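Local coordinates for diphthine synthase (Aeropyrum pernix, PDB 1WDE), which probably transfers methyl groups from S-adenosyl-L-methionine to the amino group of a modified histidine in elongation factor 2, making diphthine, at residues P19-L24 / P118-V123; S47-S52 / V89-P94. All blocks are in the same frame, centred on the assembly; numbering follows the deposited sequence.

Contact 1: P19-L24 / P118-V123; sequences PGMQTL and PGVSGV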
loop_
_atom_site.group_PDB
_atom_site.type_symbol
_atom_site.label_atom_id
_atom_site.label_comp_id
_atom_site.label_asym_id
_atom_site.label_seq_id
_atom_site.Cartn_x
_atom_site.Cartn_y
_atom_site.Cartn_z
ATOM N N PRO A 19 -11.286 -9.477 9.591
ATOM C CA PRO A 19 -12.358 -9.453 10.586
ATOM C C PRO A 19 -11.759 -9.275 11.985
ATOM O O PRO A 19 -10.689 -9.803 12.277
ATOM C CB PRO A 19 -13.055 -10.811 10.389
ATOM C CG PRO A 19 -12.064 -11.632 9.632
ATOM C CD PRO A 19 -11.410 -10.650 8.713
ATOM N N GLY A 20 -12.435 -8.499 12.828
ATOM C CA GLY A 20 -11.950 -8.270 14.178
ATOM C C GLY A 20 -11.074 -7.035 14.281
ATOM O O GLY A 20 -10.686 -6.625 15.371
HETATM N N MSE A 21 -10.756 -6.432 13.144
HETATM C CA MSE A 21 -9.918 -5.247 13.168
HETATM C C MSE A 21 -10.692 -3.947 12.990
HETATM O O MSE A 21 -10.103 -2.918 12.653
HETATM C CB MSE A 21 -8.816 -5.378 12.114
HETATM C CG MSE A 21 -8.003 -6.648 12.284
HETATM SE SE MSE A 21 -6.404 -6.625 11.190
HETATM C CE MSE A 21 -5.471 -5.299 12.272
ATOM N N GLN A 22 -12.009 -3.986 13.239
ATOM C CA GLN A 22 -12.857 -2.787 13.117
ATOM C C GLN A 22 -12.875 -1.992 14.426
ATOM O O GLN A 22 -12.890 -2.586 15.502
ATOM C CB GLN A 22 -14.294 -3.183 12.745
ATOM C CG GLN A 22 -14.401 -3.840 11.392
ATOM C CD GLN A 22 -13.719 -5.194 11.354
ATOM O OE1 GLN A 22 -12.908 -5.481 10.462
ATOM N NE2 GLN A 22 -14.045 -6.036 12.320
ATOM N N THR A 23 -12.857 -0.653 14.359
ATOM C CA THR A 23 -12.889 0.113 15.606
ATOM C C THR A 23 -14.356 0.273 16.004
ATOM O O THR A 23 -15.248 0.107 15.180
ATOM C CB THR A 23 -12.249 1.529 15.471
ATOM O OG1 THR A 23 -12.916 2.258 14.437
ATOM C CG2 THR A 23 -10.728 1.424 15.145
ATOM N N LEU A 24 -14.595 0.579 17.269
ATOM C CA LEU A 24 -15.962 0.774 17.763
ATOM C C LEU A 24 -16.669 1.907 17.005
ATOM O O LEU A 24 -17.827 1.768 16.573
ATOM C CB LEU A 24 -15.923 1.092 19.260
ATOM C CG LEU A 24 -15.260 0.008 20.115
ATOM C CD1 LEU A 24 -15.165 0.477 21.553
ATOM C CD2 LEU A 24 -16.063 -1.284 20.021
ATOM N N PRO A 118 -11.060 6.812 10.636
ATOM C CA PRO A 118 -9.901 5.959 10.323
ATOM C C PRO A 118 -10.000 4.460 10.618
ATOM O O PRO A 118 -10.770 4.021 11.480
ATOM C CB PRO A 118 -8.744 6.625 11.075
ATOM C CG PRO A 118 -9.381 7.467 12.124
ATOM C CD PRO A 118 -10.710 7.906 11.557
ATOM N N GLY A 119 -9.234 3.682 9.854
ATOM C CA GLY A 119 -9.184 2.242 10.044
ATOM C C GLY A 119 -7.721 1.819 10.032
ATOM O O GLY A 119 -6.870 2.563 9.525
ATOM N N VAL A 120 -7.396 0.658 10.593
ATOM C CA VAL A 120 -6.002 0.199 10.553
ATOM C C VAL A 120 -5.716 -0.270 9.125
ATOM O O VAL A 120 -6.420 -1.151 8.609
ATOM C CB VAL A 120 -5.736 -0.991 11.511
ATOM C CG1 VAL A 120 -4.297 -1.495 11.322
ATOM C CG2 VAL A 120 -5.937 -0.565 12.963
ATOM N N SER A 121 -4.713 0.311 8.459
ATOM C CA SER A 121 -4.436 -0.160 7.108
ATOM C C SER A 121 -3.359 -1.247 7.138
ATOM O O SER A 121 -2.528 -1.299 8.056
ATOM C CB SER A 121 -4.023 0.979 6.184
ATOM O OG SER A 121 -2.676 1.291 6.327
ATOM N N GLY A 122 -3.421 -2.141 6.163
ATOM C CA GLY A 122 -2.448 -3.212 6.080
ATOM C C GLY A 122 -1.062 -2.647 5.837
ATOM O O GLY A 122 -0.063 -3.246 6.235
ATOM N N VAL A 123 -0.995 -1.491 5.188
ATOM C CA VAL A 123 0.297 -0.867 4.925
ATOM C C VAL A 123 0.970 -0.508 6.239
ATOM O O VAL A 123 2.151 -0.790 6.434
ATOM C CB VAL A 123 0.162 0.447 4.104
ATOM C CG1 VAL A 123 1.537 1.090 3.936
ATOM C CG2 VAL A 123 -0.460 0.158 2.730
HETATM O O HOH W 1 -9.638 -0.432 11.896
HETATM O O HOH W 2 -11.869 4.500 13.804
#
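The hydroxyl OG1 of T23 and the carbonyl O of P118 share one water. The water accepts a hydrogen bond from T23 OG1 and donates one to P118 O, each at 2.6 Å. T23 OG1 and P118 O are themselves 4.1 Å apart, too far for a direct bond, and the water spans the gap. A chi1 of 57° tucks OG1 back over its own main chain. There it also accepts a weak hydrogen bond from A26 N, as N-cap of helix 24-32. A second water joins the backbones. It donates to M21 O at 2.6 Å and accepts from V120 N at 2.8 Å. One apolar touch completes the contact. The selenomethionine chain of M21 bends at its last torsion (chi3 72°) and brings CE to V120 CG1 at 4.1 Å. The two side chains cross at about a right angle. S121 and G122, which follow V120, are S-adenosyl-L-methionine site residues by similarity, and S121 OG caps helix 122-130. The side chain of M21 is about 5 Å from that of A220, another such residue. This is a water-bridged surface contact between two helix-leading loops, next to the probable cofactor site of a tetrapyrrole methylase-type fold.

Contact 2: S47-S52 / V89-P94; sequences SWLYKS and VTAGDP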
loop_
_atom_site.group_PDB
_atom_site.type_symbol
_atom_site.label_atom_id
_atom_site.label_comp_id
_atom_site.label_asym_id
_atom_site.label_seq_id
_atom_site.Cartn_x
_atom_site.Cartn_y
_atom_site.Cartn_z
ATOM N N SER A 47 -12.539 -10.210 0.048
ATOM C CA SER A 47 -13.836 -10.870 -0.128
ATOM C C SER A 47 -14.670 -10.835 1.145
ATOM O O SER A 47 -15.894 -10.719 1.103
ATOM C CB SER A 47 -13.641 -12.330 -0.555
ATOM O OG SER A 47 -13.034 -12.413 -1.836
ATOM N N TRP A 48 -13.990 -10.931 2.275
ATOM C CA TRP A 48 -14.627 -10.934 3.582
ATOM C C TRP A 48 -15.318 -9.612 3.908
ATOM O O TRP A 48 -16.222 -9.577 4.737
ATOM C CB TRP A 48 -13.571 -11.197 4.664
ATOM C CG TRP A 48 -12.563 -10.071 4.748
ATOM C CD1 TRP A 48 -11.500 -9.852 3.912
ATOM C CD2 TRP A 48 -12.620 -8.935 5.627
ATOM N NE1 TRP A 48 -10.904 -8.651 4.209
ATOM C CE2 TRP A 48 -11.571 -8.067 5.256
ATOM C CE3 TRP A 48 -13.462 -8.565 6.686
ATOM C CZ2 TRP A 48 -11.341 -6.840 5.906
ATOM C CZ3 TRP A 48 -13.235 -7.349 7.330
ATOM C CH2 TRP A 48 -12.182 -6.501 6.934
ATOM N N LEU A 49 -14.885 -8.530 3.261
ATOM C CA LEU A 49 -15.412 -7.193 3.540
ATOM C C LEU A 49 -16.933 -7.063 3.514
ATOM O O LEU A 49 -17.540 -6.734 4.529
ATOM C CB LEU A 49 -14.785 -6.173 2.583
ATOM C CG LEU A 49 -15.192 -4.708 2.772
ATOM C CD1 LEU A 49 -14.834 -4.237 4.167
ATOM C CD2 LEU A 49 -14.516 -3.858 1.719
ATOM N N TYR A 50 -17.531 -7.301 2.349
ATOM C CA TYR A 50 -18.983 -7.231 2.173
ATOM C C TYR A 50 -19.705 -7.911 3.340
ATOM O O TYR A 50 -20.500 -7.284 4.041
ATOM C CB TYR A 50 -19.372 -7.912 0.859
ATOM C CG TYR A 50 -20.795 -7.666 0.391
ATOM C CD1 TYR A 50 -21.174 -6.427 -0.147
ATOM C CD2 TYR A 50 -21.757 -8.678 0.457
ATOM C CE1 TYR A 50 -22.477 -6.208 -0.612
ATOM C CE2 TYR A 50 -23.066 -8.469 -0.005
ATOM C CZ TYR A 50 -23.416 -7.233 -0.539
ATOM O OH TYR A 50 -24.694 -7.027 -1.015
ATOM N N LYS A 51 -19.429 -9.196 3.540
ATOM C CA LYS A 51 -20.044 -9.965 4.624
ATOM C C LYS A 51 -19.891 -9.310 5.993
ATOM O O LYS A 51 -20.848 -9.250 6.760
ATOM C CB LYS A 51 -19.443 -11.374 4.688
ATOM C CG LYS A 51 -19.692 -12.098 6.019
ATOM C CD LYS A 51 -18.825 -13.352 6.150
ATOM C CE LYS A 51 -18.720 -13.823 7.599
ATOM N NZ LYS A 51 -20.054 -14.061 8.220
ATOM N N SER A 52 -18.685 -8.835 6.302
ATOM C CA SER A 52 -18.405 -8.191 7.591
ATOM C C SER A 52 -19.198 -6.906 7.794
ATOM O O SER A 52 -19.669 -6.626 8.895
ATOM C CB SER A 52 -16.911 -7.877 7.718
ATOM O OG SER A 52 -16.645 -7.164 8.918
ATOM N N VAL A 89 -17.366 2.364 2.680
ATOM C CA VAL A 89 -16.454 1.548 3.465
ATOM C C VAL A 89 -15.336 0.931 2.649
ATOM O O VAL A 89 -15.567 0.352 1.591
ATOM C CB VAL A 89 -17.191 0.412 4.158
ATOM C CG1 VAL A 89 -16.259 -0.285 5.142
ATOM C CG2 VAL A 89 -18.429 0.955 4.879
ATOM N N THR A 90 -14.123 1.047 3.179
ATOM C CA THR A 90 -12.926 0.510 2.549
ATOM C C THR A 90 -12.205 -0.418 3.521
ATOM O O THR A 90 -12.216 -0.182 4.722
ATOM C CB THR A 90 -11.960 1.666 2.155
ATOM O OG1 THR A 90 -12.592 2.494 1.166
ATOM C CG2 THR A 90 -10.647 1.110 1.589
ATOM N N ALA A 91 -11.609 -1.494 3.017
ATOM C CA ALA A 91 -10.834 -2.358 3.895
ATOM C C ALA A 91 -9.606 -1.470 4.201
ATOM O O ALA A 91 -9.204 -0.667 3.368
ATOM C CB ALA A 91 -10.411 -3.638 3.150
ATOM N N GLY A 92 -9.023 -1.583 5.381
ATOM C CA GLY A 92 -7.886 -0.730 5.690
ATOM C C GLY A 92 -8.341 0.672 6.073
ATOM O O GLY A 92 -9.258 0.835 6.872
ATOM N N ASP A 93 -7.702 1.686 5.504
ATOM C CA ASP A 93 -8.042 3.090 5.781
ATOM C C ASP A 93 -8.330 3.765 4.455
ATOM O O ASP A 93 -7.546 3.649 3.516
ATOM C CB ASP A 93 -6.869 3.810 6.456
ATOM C CG ASP A 93 -7.193 5.248 6.815
ATOM O OD1 ASP A 93 -7.493 5.520 7.992
ATOM O OD2 ASP A 93 -7.158 6.099 5.916
ATOM N N PRO A 94 -9.431 4.520 4.369
ATOM C CA PRO A 94 -9.771 5.196 3.110
ATOM C C PRO A 94 -8.768 6.213 2.560
ATOM O O PRO A 94 -8.781 6.508 1.369
ATOM C CB PRO A 94 -11.127 5.822 3.419
ATOM C CG PRO A 94 -11.031 6.137 4.890
ATOM C CD PRO A 94 -10.363 4.902 5.450
#
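L49 on helix 47-57 projects toward V89 on strand 85-90 and A91 just along the chain. This is a helix packed on the parallel sheet of a tetrapyrrole methylase-type domain. The contact is buried and apolar, with no hydrogen bond across it. L49 is the main bump. Its CG lies anti to the backbone N (chi1 -178°), which carries the forked end out from the helix to the strand. The fork fits into the dip between the side chains of V89 and A91. These both point at the helix, while T90 between them points away. V38 on the neighbouring strand 35-39 lies beside the fork and also touches L49, so the leucine rests against two strands. Within the dip the two methyls part. CD1 goes to V89 and lies 4.3 Å from V89 CG1. CD2 goes to A91 and comes within 4.0 Å of A91 N. The same methyl, L49 CD2, is 4.4 Å from A91 CB. W48 adds a second, flatter bump. The benzo part of its ring lies against the small A91 methyl and meets it obliquely. Past A91 the chain turns through G92 to D93, an S-adenosyl-L-methionine site residue by similarity. The A91 methyl thus touches both helix residues, with W48 CZ2 4.3 Å from A91 CB.

How the contacts relate
The centres of the two contacts are about 9 Å apart, on the same side of the chain's centre. In sequence, both segments of contact 2 fall between those of contact 1. Residues 19-24 follow strand 9-14 and residues 118-123 follow strand 113-117. Strands 85-90, 9-14 and 113-117 lie side by side in that order in one parallel sheet, and all three lead into loops on one side of the domain. The contacts also touch. D93 OD1 probably accepts a hydrogen bond from G119 N at 3.1 Å, and P19 CD packs on W48 CE3 at 3.6 Å. D93, S121 and G122 are cofactor-site residues by similarity, so the two contacts together probably help shape the S-adenosyl-L-methionine pocket.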